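Local structure of nidogen (Mus musculus, 1NPE) at residues A[17-22]-A[215-220]; A[22-27]-A[241-246]; A[92-97]-A[127-132]; A[135-140]-A[148-153]. The protein probably helps link laminin to other basement-membrane components through its YWTD beta-propeller domain. All coordinates share one frame; numbering follows the deposited sequence.

Contact 1: residues A[17-22]-A[215-220]; sequences LERNTM and TSYGKN
Asn20 and Arg19 reach across to the phenol ring of Tyr217 from a tight turn. Asn20 ND2 lies 3.4 Å from CE2 of Tyr217, with the amide plane almost perpendicular to the ring (87°), and approaches the ring obliquely. Arg19, bent at chi2 and chi3, brings its guanidinium nearly parallel to the same ring. Arg19 NH2 donates to Tyr217 OH at 3.3 Å, the hydroxyl oxygen lying at the guanidinium edge and near its plane. Deeper in, CD1 of Leu17 packs 4.0 Å from CD2 of Tyr217, an apolar contact suited to a buried leucine. This is a blade-to-blade seam of the six-bladed propeller: 17-22 follows strand 11-17 of one sheet, and 215-220 spans the turn from strand 211-217 into 220-225 of the neighbouring blade. Tyr217 bridges the seam because its CG stands anti to the backbone nitrogen (chi1 -168°), which sends the ring toward the opposing loop; Ile258 and Tyr222 also touch it. The loop owes its shape to a backbone bond from Glu18 N to Thr21 O, 3.0 Å, around Arg19 and Asn20, both at positive phi, a conformation that asparagine tolerates well. On the other side a type II' turn from Tyr217 to Asn220 reverses the chain; its second position needs a positive phi, which Gly218 adopts without strain. Tyr217 N bonds to Asn220 O at 3.1 Å.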
loop_
_atom_site.group_PDB
_atom_site.type_symbol
_atom_site.label_atom_id
_atom_site.label_comp_id
_atom_site.label_asym_id
_atom_site.label_seq_id
_atom_site.Cartn_x
_atom_site.Cartn_y
_atom_site.Cartn_z
ATOM N N LEU A 17 13.356 -21.629 5.829
ATOM C CA LEU A 17 14.151 -21.544 4.613
ATOM C C LEU A 17 15.436 -22.319 4.861
ATOM O O LEU A 17 16.347 -21.813 5.516
ATOM C CB LEU A 17 14.531 -20.096 4.295
ATOM C CG LEU A 17 13.813 -19.294 3.209
ATOM C CD1 LEU A 17 14.657 -18.052 2.917
ATOM C CD2 LEU A 17 13.643 -20.106 1.934
ATOM N N GLU A 18 15.497 -23.558 4.382
ATOM C CA GLU A 18 16.699 -24.370 4.544
ATOM C C GLU A 18 17.448 -24.430 3.211
ATOM O O GLU A 18 17.025 -25.105 2.271
ATOM C CB GLU A 18 16.354 -25.770 5.076
ATOM C CG GLU A 18 15.674 -25.744 6.459
ATOM C CD GLU A 18 15.811 -27.050 7.234
ATOM O OE1 GLU A 18 14.801 -27.781 7.377
ATOM O OE2 GLU A 18 16.931 -27.337 7.717
ATOM N N ARG A 19 18.536 -23.665 3.131
ATOM C CA ARG A 19 19.369 -23.570 1.931
ATOM C C ARG A 19 18.602 -23.194 0.663
ATOM O O ARG A 19 18.414 -24.017 -0.237
ATOM C CB ARG A 19 20.194 -24.848 1.716
ATOM C CG ARG A 19 21.557 -24.825 2.408
ATOM C CD ARG A 19 22.378 -23.592 1.992
ATOM N NE ARG A 19 22.558 -22.628 3.084
ATOM C CZ ARG A 19 22.127 -21.365 3.074
ATOM N NH1 ARG A 19 21.469 -20.881 2.023
ATOM N NH2 ARG A 19 22.377 -20.572 4.111
ATOM N N ASN A 20 18.151 -21.942 0.618
ATOM C CA ASN A 20 17.407 -21.391 -0.515
ATOM C C ASN A 20 16.152 -22.181 -0.905
ATOM O O ASN A 20 15.672 -22.066 -2.033
ATOM C CB ASN A 20 18.331 -21.227 -1.734
ATOM C CG ASN A 20 19.539 -20.329 -1.449
ATOM O OD1 ASN A 20 20.417 -20.156 -2.304
ATOM N ND2 ASN A 20 19.591 -19.766 -0.244
ATOM N N THR A 21 15.611 -22.954 0.036
ATOM C CA THR A 21 14.415 -23.759 -0.215
ATOM C C THR A 21 13.313 -23.489 0.816
ATOM O O THR A 21 13.574 -23.432 2.019
ATOM C CB THR A 21 14.758 -25.275 -0.214
ATOM O OG1 THR A 21 15.682 -25.558 -1.271
ATOM C CG2 THR A 21 13.510 -26.119 -0.412
ATOM N N MET A 22 12.088 -23.298 0.338
ATOM C CA MET A 22 10.953 -23.051 1.224
ATOM C C MET A 22 10.386 -24.370 1.743
ATOM O O MET A 22 10.030 -25.247 0.949
ATOM C CB MET A 22 9.826 -22.311 0.492
ATOM C CG MET A 22 10.177 -20.944 -0.072
ATOM S SD MET A 22 8.689 -20.090 -0.673
ATOM C CE MET A 22 8.637 -20.593 -2.381
ATOM N N THR A 215 11.333 -9.561 -1.347
ATOM C CA THR A 215 12.452 -9.574 -0.425
ATOM C C THR A 215 13.489 -10.483 -1.072
ATOM O O THR A 215 13.178 -11.228 -2.009
ATOM C CB THR A 215 12.055 -10.095 0.988
ATOM O OG1 THR A 215 13.153 -9.905 1.890
ATOM C CG2 THR A 215 11.692 -11.576 0.953
ATOM N N SER A 216 14.727 -10.398 -0.611
ATOM C CA SER A 216 15.766 -11.223 -1.198
ATOM C C SER A 216 16.614 -11.984 -0.196
ATOM O O SER A 216 16.710 -11.619 0.977
ATOM C CB SER A 216 16.666 -10.383 -2.117
ATOM O OG SER A 216 17.321 -9.337 -1.413
ATOM N N TYR A 217 17.180 -13.084 -0.683
ATOM C CA TYR A 217 18.065 -13.938 0.091
ATOM C C TYR A 217 19.106 -14.458 -0.896
ATOM O O TYR A 217 18.901 -15.487 -1.551
ATOM C CB TYR A 217 17.305 -15.105 0.737
ATOM C CG TYR A 217 18.136 -15.842 1.765
ATOM C CD1 TYR A 217 18.778 -15.145 2.789
ATOM C CD2 TYR A 217 18.340 -17.219 1.677
ATOM C CE1 TYR A 217 19.607 -15.792 3.695
ATOM C CE2 TYR A 217 19.175 -17.883 2.587
ATOM C CZ TYR A 217 19.807 -17.156 3.590
ATOM O OH TYR A 217 20.663 -17.780 4.475
ATOM N N GLY A 218 20.186 -13.693 -1.042
ATOM C CA GLY A 218 21.260 -14.054 -1.951
ATOM C C GLY A 218 20.905 -13.838 -3.411
ATOM O O GLY A 218 20.615 -12.714 -3.840
ATOM N N LYS A 219 20.930 -14.929 -4.172
ATOM C CA LYS A 219 20.612 -14.910 -5.601
ATOM C C LYS A 219 19.105 -15.064 -5.871
ATOM O O LYS A 219 18.640 -14.821 -6.987
ATOM C CB LYS A 219 21.383 -16.031 -6.314
ATOM C CG LYS A 219 21.319 -17.383 -5.592
ATOM C CD LYS A 219 21.886 -18.523 -6.432
ATOM C CE LYS A 219 23.354 -18.311 -6.791
ATOM N NZ LYS A 219 23.849 -19.373 -7.728
ATOM N N ASN A 220 18.355 -15.464 -4.846
ATOM C CA ASN A 220 16.911 -15.670 -4.966
ATOM C C ASN A 220 16.014 -14.507 -4.536
ATOM O O ASN A 220 16.290 -13.808 -3.560
ATOM C CB ASN A 220 16.491 -16.919 -4.179
ATOM C CG ASN A 220 16.612 -18.200 -4.985
ATOM O OD1 ASN A 220 17.237 -18.233 -6.042
ATOM N ND2 ASN A 220 15.999 -19.268 -4.482
#

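Contact 2: residues A[22-27]-A[241-246]; sequences MKKTEA and EMDTFH
Phe245, Ala27 and Met22 form the tight part of this contact, where loop 22-27 of one propeller blade lies against 241-246, on the outermost strand of the neighbouring blade. A classic beta bulge interrupts that strand, with Met242 and Asp243 both facing Ala233. CZ of Phe245 comes within 3.6 Å of the methyl CB of Ala27, while CD1 of Phe245 lies 3.5 Å from CB of Lys24; a small alanine lets the ring sit close. Met22, bent at chi3, packs SD 4.2 Å from CB of Phe245.

On the polar, exposed side Lys24, extended beyond CG, runs past the ring to place its ammonium NZ 2.8 Å from OD2 of Asp243 in a salt bridge that uses the syn lone pair; NZ also bonds weakly to Thr244 O. Lysine suits this route, apolar beside the ring and charged at its end. Thr244 N donates to Asp243 OD2 at 2.7 Å from above the carboxylate plane. An alanine at Asp243 would probably leave the Lys24 ammonium without its counter-charge, and Thr244 N and a water that links to Met22 N without this acceptor. The water donates to Asp243 OD1 at 2.9 Å and accepts from Met22 N at 3.1 Å.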
loop_
_atom_site.group_PDB
_atom_site.type_symbol
_atom_site.label_atom_id
_atom_site.label_comp_id
_atom_site.label_asym_id
_atom_site.label_seq_id
_atom_site.Cartn_x
_atom_site.Cartn_y
_atom_site.Cartn_z
ATOM N N MET A 22 12.088 -23.298 0.338
ATOM C CA MET A 22 10.953 -23.051 1.224
ATOM C C MET A 22 10.386 -24.370 1.743
ATOM O O MET A 22 10.030 -25.247 0.949
ATOM C CB MET A 22 9.826 -22.311 0.492
ATOM C CG MET A 22 10.177 -20.944 -0.072
ATOM S SD MET A 22 8.689 -20.090 -0.673
ATOM C CE MET A 22 8.637 -20.593 -2.381
ATOM N N LYS A 23 10.294 -24.506 3.064
ATOM C CA LYS A 23 9.725 -25.713 3.669
ATOM C C LYS A 23 8.220 -25.482 3.768
ATOM O O LYS A 23 7.700 -25.146 4.829
ATOM C CB LYS A 23 10.317 -25.946 5.064
ATOM C CG LYS A 23 11.835 -26.168 5.109
ATOM C CD LYS A 23 12.244 -27.595 4.731
ATOM C CE LYS A 23 12.267 -27.826 3.221
ATOM N NZ LYS A 23 12.622 -29.241 2.873
ATOM N N LYS A 24 7.532 -25.643 2.642
ATOM C CA LYS A 24 6.086 -25.419 2.550
ATOM C C LYS A 24 5.214 -26.175 3.547
ATOM O O LYS A 24 4.197 -25.654 4.014
ATOM C CB LYS A 24 5.584 -25.757 1.148
ATOM C CG LYS A 24 6.371 -25.153 0.018
ATOM C CD LYS A 24 5.809 -25.670 -1.283
ATOM C CE LYS A 24 6.863 -25.697 -2.347
ATOM N NZ LYS A 24 6.348 -26.278 -3.620
ATOM N N THR A 25 5.574 -27.426 3.813
ATOM C CA THR A 25 4.812 -28.266 4.731
ATOM C C THR A 25 4.947 -27.834 6.185
ATOM O O THR A 25 4.136 -28.223 7.032
ATOM C CB THR A 25 5.230 -29.739 4.605
ATOM O OG1 THR A 25 6.631 -29.865 4.878
ATOM C CG2 THR A 25 4.937 -30.249 3.205
ATOM N N GLU A 26 5.961 -27.014 6.456
ATOM C CA GLU A 26 6.234 -26.522 7.801
ATOM C C GLU A 26 5.699 -25.115 8.071
ATOM O O GLU A 26 5.955 -24.537 9.130
ATOM C CB GLU A 26 7.736 -26.580 8.072
ATOM C CG GLU A 26 8.301 -27.993 7.974
ATOM C CD GLU A 26 9.778 -28.073 8.293
ATOM O OE1 GLU A 26 10.318 -27.128 8.911
ATOM O OE2 GLU A 26 10.403 -29.096 7.936
ATOM N N ALA A 27 4.946 -24.580 7.115
ATOM C CA ALA A 27 4.363 -23.250 7.240
ATOM C C ALA A 27 3.288 -23.189 8.330
ATOM O O ALA A 27 2.253 -23.863 8.253
ATOM C CB ALA A 27 3.782 -22.805 5.906
ATOM N N GLU A 241 11.857 -19.663 -12.518
ATOM C CA GLU A 241 10.947 -19.687 -11.383
ATOM C C GLU A 241 11.344 -20.916 -10.582
ATOM O O GLU A 241 11.101 -22.047 -10.998
ATOM C CB GLU A 241 9.495 -19.804 -11.845
ATOM C CG GLU A 241 8.512 -19.911 -10.702
ATOM C CD GLU A 241 7.082 -19.915 -11.169
ATOM O OE1 GLU A 241 6.471 -21.003 -11.206
ATOM O OE2 GLU A 241 6.564 -18.831 -11.494
ATOM N N MET A 242 12.006 -20.692 -9.456
ATOM C CA MET A 242 12.465 -21.790 -8.625
ATOM C C MET A 242 11.359 -22.596 -7.952
ATOM O O MET A 242 11.343 -23.826 -8.046
ATOM C CB MET A 242 13.448 -21.275 -7.570
ATOM C CG MET A 242 14.605 -20.462 -8.148
ATOM S SD MET A 242 15.555 -21.365 -9.400
ATOM C CE MET A 242 16.928 -21.963 -8.400
ATOM N N ASP A 243 10.396 -21.909 -7.339
ATOM C CA ASP A 243 9.333 -22.596 -6.615
ATOM C C ASP A 243 8.170 -21.657 -6.271
ATOM O O ASP A 243 8.284 -20.437 -6.392
ATOM C CB ASP A 243 9.962 -23.162 -5.333
ATOM C CG ASP A 243 9.071 -24.140 -4.600
ATOM O OD1 ASP A 243 9.416 -24.458 -3.441
ATOM O OD2 ASP A 243 8.059 -24.612 -5.159
ATOM N N THR A 244 7.036 -22.237 -5.891
ATOM C CA THR A 244 5.865 -21.458 -5.504
ATOM C C THR A 244 5.197 -22.094 -4.292
ATOM O O THR A 244 5.210 -23.314 -4.137
ATOM C CB THR A 244 4.801 -21.358 -6.633
ATOM O OG1 THR A 244 4.283 -22.661 -6.929
ATOM C CG2 THR A 244 5.391 -20.747 -7.893
ATOM N N PHE A 245 4.643 -21.257 -3.420
ATOM C CA PHE A 245 3.942 -21.737 -2.241
ATOM C C PHE A 245 2.542 -21.151 -2.194
ATOM O O PHE A 245 2.379 -19.932 -2.149
ATOM C CB PHE A 245 4.684 -21.357 -0.959
ATOM C CG PHE A 245 3.909 -21.654 0.293
ATOM C CD1 PHE A 245 3.533 -22.958 0.601
ATOM C CD2 PHE A 245 3.544 -20.633 1.159
ATOM C CE1 PHE A 245 2.805 -23.240 1.755
ATOM C CE2 PHE A 245 2.815 -20.901 2.317
ATOM C CZ PHE A 245 2.444 -22.207 2.616
ATOM N N HIS A 246 1.541 -22.023 -2.207
ATOM C CA HIS A 246 0.150 -21.603 -2.129
ATOM C C HIS A 246 -0.368 -21.905 -0.736
ATOM O O HIS A 246 -0.537 -23.073 -0.386
ATOM C CB HIS A 246 -0.736 -22.396 -3.097
ATOM C CG HIS A 246 -0.496 -22.109 -4.542
ATOM N ND1 HIS A 246 0.602 -22.587 -5.223
ATOM C CD2 HIS A 246 -1.245 -21.445 -5.454
ATOM C CE1 HIS A 246 0.517 -22.235 -6.493
ATOM N NE2 HIS A 246 -0.594 -21.542 -6.660
HETATM O O HOH W 1 11.780 -22.906 -2.736
#

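Contact 3: residues A[92-97]-A[127-132]; sequences TIFWTD and IVTDPV
Phe94 overlaps Thr129 with one flank of its ring, the methyl CG2 of Thr129 lying obliquely 3.9 Å from CD2 of Phe94. CB of Phe94 meets CD1 of Ile127 at 4.0 Å. Ile127 reaches this far because its CG1 branch extends anti to the backbone nitrogen (chi1 -173°). CG2 of Thr96 packs against CB of Ile127 (3.8 Å), with the CG2 branch of Ile127 slightly farther, and the two side chains run alongside, pointing opposite ways. Both threonines offer methyls to the interface and turn their hydroxyls elsewhere, Thr96 OG1 to the carbonyl of Arg125 and Thr129 OG1 to that of Leu86. A branched residue with one apolar and one polar arm fits such a place, filling the core while its hydroxyl bonds to a main-chain oxygen.

The two strands run almost antiparallel, at 154°, but their axes stay 7.5 Å apart, too far for backbone pairing, so they touch as members of separate sheets. Segment 92-97, which carries the Phe-Trp-Thr-Asp version of the YWTD motif, is the second strand of one propeller blade, flanked by 81-87 and 102-107. Strand 124-130 begins the next blade, beside 135-140, whose Leu136 also touches Phe94, Ile127 and Thr129.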
loop_
_atom_site.group_PDB
_atom_site.type_symbol
_atom_site.label_atom_id
_atom_site.label_comp_id
_atom_site.label_asym_id
_atom_site.label_seq_id
_atom_site.Cartn_x
_atom_site.Cartn_y
_atom_site.Cartn_z
ATOM N N THR A 92 16.447 2.571 14.383
ATOM C CA THR A 92 15.288 3.345 13.942
ATOM C C THR A 92 14.473 2.644 12.859
ATOM O O THR A 92 14.941 1.703 12.226
ATOM C CB THR A 92 15.695 4.742 13.418
ATOM O OG1 THR A 92 16.646 4.605 12.356
ATOM C CG2 THR A 92 16.285 5.581 14.528
ATOM N N ILE A 93 13.241 3.103 12.672
ATOM C CA ILE A 93 12.350 2.557 11.656
ATOM C C ILE A 93 12.028 3.644 10.625
ATOM O O ILE A 93 12.176 4.840 10.902
ATOM C CB ILE A 93 11.020 2.043 12.267
ATOM C CG1 ILE A 93 10.215 3.194 12.871
ATOM C CG2 ILE A 93 11.296 1.020 13.348
ATOM C CD1 ILE A 93 8.824 2.785 13.322
ATOM N N PHE A 94 11.633 3.216 9.430
ATOM C CA PHE A 94 11.257 4.113 8.342
ATOM C C PHE A 94 9.978 3.529 7.755
ATOM O O PHE A 94 9.819 2.310 7.726
ATOM C CB PHE A 94 12.304 4.116 7.219
ATOM C CG PHE A 94 13.638 4.697 7.603
ATOM C CD1 PHE A 94 13.985 5.986 7.212
ATOM C CD2 PHE A 94 14.577 3.930 8.290
ATOM C CE1 PHE A 94 15.256 6.505 7.494
ATOM C CE2 PHE A 94 15.847 4.437 8.575
ATOM C CZ PHE A 94 16.186 5.729 8.173
ATOM N N TRP A 95 9.068 4.376 7.280
ATOM C CA TRP A 95 7.856 3.843 6.669
ATOM C C TRP A 95 7.231 4.780 5.651
ATOM O O TRP A 95 7.490 5.985 5.651
ATOM C CB TRP A 95 6.820 3.423 7.729
ATOM C CG TRP A 95 6.066 4.547 8.383
ATOM C CD1 TRP A 95 4.871 5.076 7.979
ATOM C CD2 TRP A 95 6.412 5.221 9.596
ATOM N NE1 TRP A 95 4.447 6.028 8.873
ATOM C CE2 TRP A 95 5.373 6.136 9.877
ATOM C CE3 TRP A 95 7.496 5.135 10.479
ATOM C CZ2 TRP A 95 5.382 6.961 11.009
ATOM C CZ3 TRP A 95 7.506 5.958 11.607
ATOM C CH2 TRP A 95 6.453 6.857 11.859
ATOM N N THR A 96 6.440 4.200 4.757
ATOM C CA THR A 96 5.744 4.964 3.739
ATOM C C THR A 96 4.289 5.098 4.156
ATOM O O THR A 96 3.733 4.211 4.802
ATOM C CB THR A 96 5.794 4.256 2.371
ATOM O OG1 THR A 96 5.241 2.934 2.494
ATOM C CG2 THR A 96 7.231 4.166 1.875
ATOM N N ASP A 97 3.682 6.220 3.793
ATOM C CA ASP A 97 2.288 6.489 4.094
ATOM C C ASP A 97 1.731 7.090 2.814
ATOM O O ASP A 97 2.063 8.218 2.458
ATOM C CB ASP A 97 2.172 7.482 5.254
ATOM C CG ASP A 97 0.740 7.697 5.703
ATOM O OD1 ASP A 97 -0.171 7.759 4.846
ATOM O OD2 ASP A 97 0.525 7.819 6.922
ATOM N N ILE A 127 9.760 0.139 0.593
ATOM C CA ILE A 127 10.870 0.888 1.177
ATOM C C ILE A 127 11.849 -0.054 1.883
ATOM O O ILE A 127 11.446 -0.977 2.589
ATOM C CB ILE A 127 10.391 2.005 2.138
ATOM C CG1 ILE A 127 11.582 2.866 2.570
ATOM C CG2 ILE A 127 9.719 1.413 3.364
ATOM C CD1 ILE A 127 11.198 4.068 3.415
ATOM N N VAL A 128 13.135 0.145 1.624
ATOM C CA VAL A 128 14.184 -0.680 2.222
ATOM C C VAL A 128 15.394 0.163 2.600
ATOM O O VAL A 128 15.592 1.263 2.075
ATOM C CB VAL A 128 14.680 -1.789 1.252
ATOM C CG1 VAL A 128 13.596 -2.831 1.025
ATOM C CG2 VAL A 128 15.121 -1.178 -0.080
ATOM N N THR A 129 16.212 -0.379 3.495
ATOM C CA THR A 129 17.424 0.288 3.940
ATOM C C THR A 129 18.642 -0.576 3.650
ATOM O O THR A 129 18.528 -1.769 3.378
ATOM C CB THR A 129 17.446 0.498 5.465
ATOM O OG1 THR A 129 17.148 -0.742 6.115
ATOM C CG2 THR A 129 16.484 1.579 5.905
ATOM N N ASP A 130 19.803 0.061 3.736
ATOM C CA ASP A 130 21.112 -0.572 3.584
ATOM C C ASP A 130 21.883 0.169 4.676
ATOM O O ASP A 130 22.678 1.061 4.399
ATOM C CB ASP A 130 21.718 -0.287 2.203
ATOM C CG ASP A 130 23.085 -0.950 2.012
ATOM O OD1 ASP A 130 23.447 -1.857 2.794
ATOM O OD2 ASP A 130 23.795 -0.565 1.066
ATOM N N PRO A 131 21.600 -0.160 5.946
ATOM C CA PRO A 131 22.227 0.457 7.118
ATOM C C PRO A 131 23.732 0.619 7.098
ATOM O O PRO A 131 24.242 1.650 7.540
ATOM C CB PRO A 131 21.764 -0.438 8.260
ATOM C CG PRO A 131 20.391 -0.873 7.787
ATOM C CD PRO A 131 20.685 -1.239 6.359
ATOM N N VAL A 132 24.446 -0.367 6.568
ATOM C CA VAL A 132 25.901 -0.286 6.531
ATOM C C VAL A 132 26.421 0.860 5.646
ATOM O O VAL A 132 27.367 1.554 6.030
ATOM C CB VAL A 132 26.547 -1.646 6.141
ATOM C CG1 VAL A 132 28.060 -1.577 6.297
ATOM C CG2 VAL A 132 25.994 -2.771 7.026
#

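Contact 4: residues A[135-140]-A[148-153]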
loop_
_atom_site.group_PDB
_atom_site.type_symbol
_atom_site.label_atom_id
_atom_site.label_comp_id
_atom_site.label_asym_id
_atom_site.label_seq_id
_atom_site.Cartn_x
_atom_site.Cartn_y
_atom_site.Cartn_z
ATOM N N ASN A 135 22.080 4.101 3.074
ATOM C CA ASN A 135 21.138 4.439 2.009
ATOM C C ASN A 135 19.702 3.947 2.189
ATOM O O ASN A 135 19.457 2.861 2.717
ATOM C CB ASN A 135 21.687 3.988 0.664
ATOM C CG ASN A 135 22.889 4.795 0.238
ATOM O OD1 ASN A 135 22.854 6.031 0.217
ATOM N ND2 ASN A 135 23.966 4.103 -0.101
ATOM N N LEU A 136 18.767 4.759 1.703
ATOM C CA LEU A 136 17.336 4.487 1.766
ATOM C C LEU A 136 16.799 4.425 0.337
ATOM O O LEU A 136 17.182 5.238 -0.506
ATOM C CB LEU A 136 16.645 5.624 2.527
ATOM C CG LEU A 136 15.158 5.512 2.864
ATOM C CD1 LEU A 136 14.897 4.292 3.745
ATOM C CD2 LEU A 136 14.712 6.769 3.574
ATOM N N TYR A 137 15.909 3.469 0.072
ATOM C CA TYR A 137 15.311 3.293 -1.256
ATOM C C TYR A 137 13.798 3.057 -1.146
ATOM O O TYR A 137 13.336 2.343 -0.255
ATOM C CB TYR A 137 15.930 2.079 -1.969
ATOM C CG TYR A 137 17.450 2.068 -2.041
ATOM C CD1 TYR A 137 18.210 1.418 -1.067
ATOM C CD2 TYR A 137 18.123 2.684 -3.098
ATOM C CE1 TYR A 137 19.602 1.381 -1.145
ATOM C CE2 TYR A 137 19.508 2.656 -3.185
ATOM C CZ TYR A 137 20.243 2.003 -2.205
ATOM O OH TYR A 137 21.619 1.988 -2.284
ATOM N N TRP A 138 13.025 3.612 -2.072
ATOM C CA TRP A 138 11.577 3.402 -2.034
ATOM C C TRP A 138 10.922 3.483 -3.397
ATOM O O TRP A 138 11.525 3.973 -4.355
ATOM C CB TRP A 138 10.903 4.397 -1.084
ATOM C CG TRP A 138 10.950 5.833 -1.533
ATOM C CD1 TRP A 138 10.012 6.492 -2.285
ATOM C CD2 TRP A 138 11.946 6.804 -1.194
ATOM N NE1 TRP A 138 10.361 7.812 -2.424
ATOM C CE2 TRP A 138 11.542 8.032 -1.763
ATOM C CE3 TRP A 138 13.137 6.759 -0.457
ATOM C CZ2 TRP A 138 12.290 9.212 -1.615
ATOM C CZ3 TRP A 138 13.880 7.928 -0.312
ATOM C CH2 TRP A 138 13.452 9.138 -0.889
ATOM N N THR A 139 9.698 2.964 -3.481
ATOM C CA THR A 139 8.933 3.008 -4.723
ATOM C C THR A 139 7.721 3.901 -4.507
ATOM O O THR A 139 7.266 4.088 -3.375
ATOM C CB THR A 139 8.398 1.620 -5.161
ATOM O OG1 THR A 139 7.328 1.217 -4.298
ATOM C CG2 THR A 139 9.491 0.579 -5.121
ATOM N N ASP A 140 7.237 4.485 -5.593
ATOM C CA ASP A 140 6.048 5.326 -5.562
ATOM C C ASP A 140 5.318 4.898 -6.823
ATOM O O ASP A 140 5.746 5.209 -7.931
ATOM C CB ASP A 140 6.411 6.817 -5.617
ATOM C CG ASP A 140 5.187 7.737 -5.474
ATOM O OD1 ASP A 140 4.062 7.340 -5.836
ATOM O OD2 ASP A 140 5.352 8.881 -5.013
ATOM N N ILE A 148 11.373 5.002 -8.673
ATOM C CA ILE A 148 12.179 4.321 -7.670
ATOM C C ILE A 148 13.102 5.446 -7.212
ATOM O O ILE A 148 13.786 6.063 -8.034
ATOM C CB ILE A 148 13.046 3.180 -8.273
ATOM C CG1 ILE A 148 12.175 2.185 -9.045
ATOM C CG2 ILE A 148 13.798 2.451 -7.166
ATOM C CD1 ILE A 148 11.186 1.423 -8.185
ATOM N N GLU A 149 13.079 5.768 -5.926
ATOM C CA GLU A 149 13.933 6.841 -5.425
ATOM C C GLU A 149 14.902 6.361 -4.368
ATOM O O GLU A 149 14.716 5.307 -3.755
ATOM C CB GLU A 149 13.104 7.978 -4.816
ATOM C CG GLU A 149 12.192 8.732 -5.767
ATOM C CD GLU A 149 11.672 10.027 -5.159
ATOM O OE1 GLU A 149 12.406 11.040 -5.180
ATOM O OE2 GLU A 149 10.529 10.034 -4.657
ATOM N N THR A 150 15.936 7.160 -4.153
ATOM C CA THR A 150 16.923 6.860 -3.141
ATOM C C THR A 150 17.320 8.145 -2.436
ATOM O O THR A 150 17.107 9.245 -2.945
ATOM C CB THR A 150 18.197 6.186 -3.721
ATOM O OG1 THR A 150 19.034 5.763 -2.643
ATOM C CG2 THR A 150 18.994 7.151 -4.571
ATOM N N SER A 151 17.861 7.992 -1.238
ATOM C CA SER A 151 18.344 9.120 -0.459
ATOM C C SER A 151 19.204 8.542 0.643
ATOM O O SER A 151 19.242 7.322 0.834
ATOM C CB SER A 151 17.185 9.911 0.158
ATOM O OG SER A 151 16.713 9.301 1.351
ATOM N N HIS A 152 19.936 9.407 1.331
ATOM C CA HIS A 152 20.742 8.960 2.455
ATOM C C HIS A 152 19.697 8.683 3.546
ATOM O O HIS A 152 18.601 9.243 3.513
ATOM C CB HIS A 152 21.683 10.079 2.943
ATOM C CG HIS A 152 22.878 10.323 2.070
ATOM N ND1 HIS A 152 23.711 11.409 2.244
ATOM C CD2 HIS A 152 23.410 9.601 1.054
ATOM C CE1 HIS A 152 24.709 11.341 1.380
ATOM N NE2 HIS A 152 24.549 10.253 0.647
ATOM N N MET A 153 20.024 7.823 4.500
ATOM C CA MET A 153 19.097 7.538 5.587
ATOM C C MET A 153 18.891 8.763 6.471
ATOM O O MET A 153 17.870 8.871 7.154
ATOM C CB MET A 153 19.578 6.340 6.408
ATOM C CG MET A 153 19.252 5.011 5.739
ATOM S SD MET A 153 20.122 3.604 6.419
ATOM C CE MET A 153 19.331 3.455 7.960
HETATM O O HOH W 2 21.355 7.065 -1.732
#
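Trp138 lays one face of its indole over CB of Glu149, which stands 3.8 Å from the centroid of the five-membered ring in a CH-pi contact, while Ser151 OG sits at the ring edge, in plane, 3.6 Å from CZ3. The ring also meets that of Phe117, as the Tyr137 ring meets that of Phe174. NE1 of Trp138 gives a weak bond to OE2 of Glu149 (3.2 Å), whose stronger partner is Arg158. A valine in place of Trp138 would probably open a gap against Glu149 CB and Ser151 and cost OE2 its indole N-H donor.

On the opposite sheet face, Tyr137 has its ring beside OG1 of Thr150, 3.2 Å from CE2. That hydroxyl donates to Leu136 O at 2.9 Å, tilted 34° from the carbonyl plane; Ser151 N reaches this oxygen from the other face, so two bonds grip it. A water bridges OG1 to Asn135 OD1.

Backbone bonds pair Trp138 with Glu149 and Leu136 with Ser151 in an antiparallel hairpin. Residues 137-140 spell the YWTD motif: Asp140 accepts from N of Asn142 in the hairpin turn and from N of Val122 and Asn123 in the loop before strand 124-130, as in LDL-receptor class B beta-propellers.

How the contacts relate
Contacts 1 and 2 both join the blade containing strands 2-8 and 11-17 to the blade of strands 211-217 to 240-245. They share Met22, and their centres lie about 11 Å apart. Contacts 3 and 4, about 8 Å apart between centres, meet directly where Val128 N comes 2.9 Å from Tyr137 O in a probable hydrogen bond. Contacts 2 and 4 stand about 30 Å apart between centres, on opposite sides of the chain's centre. A cadmium site of Ser98, Asp101 and Val122 draws on loops adjoining the strands of contact 3. Bound cadmium ions lie about 9 Å from the side chain of Phe245, about 10 Å from that of Thr96 and about 12 Å from that of Trp138.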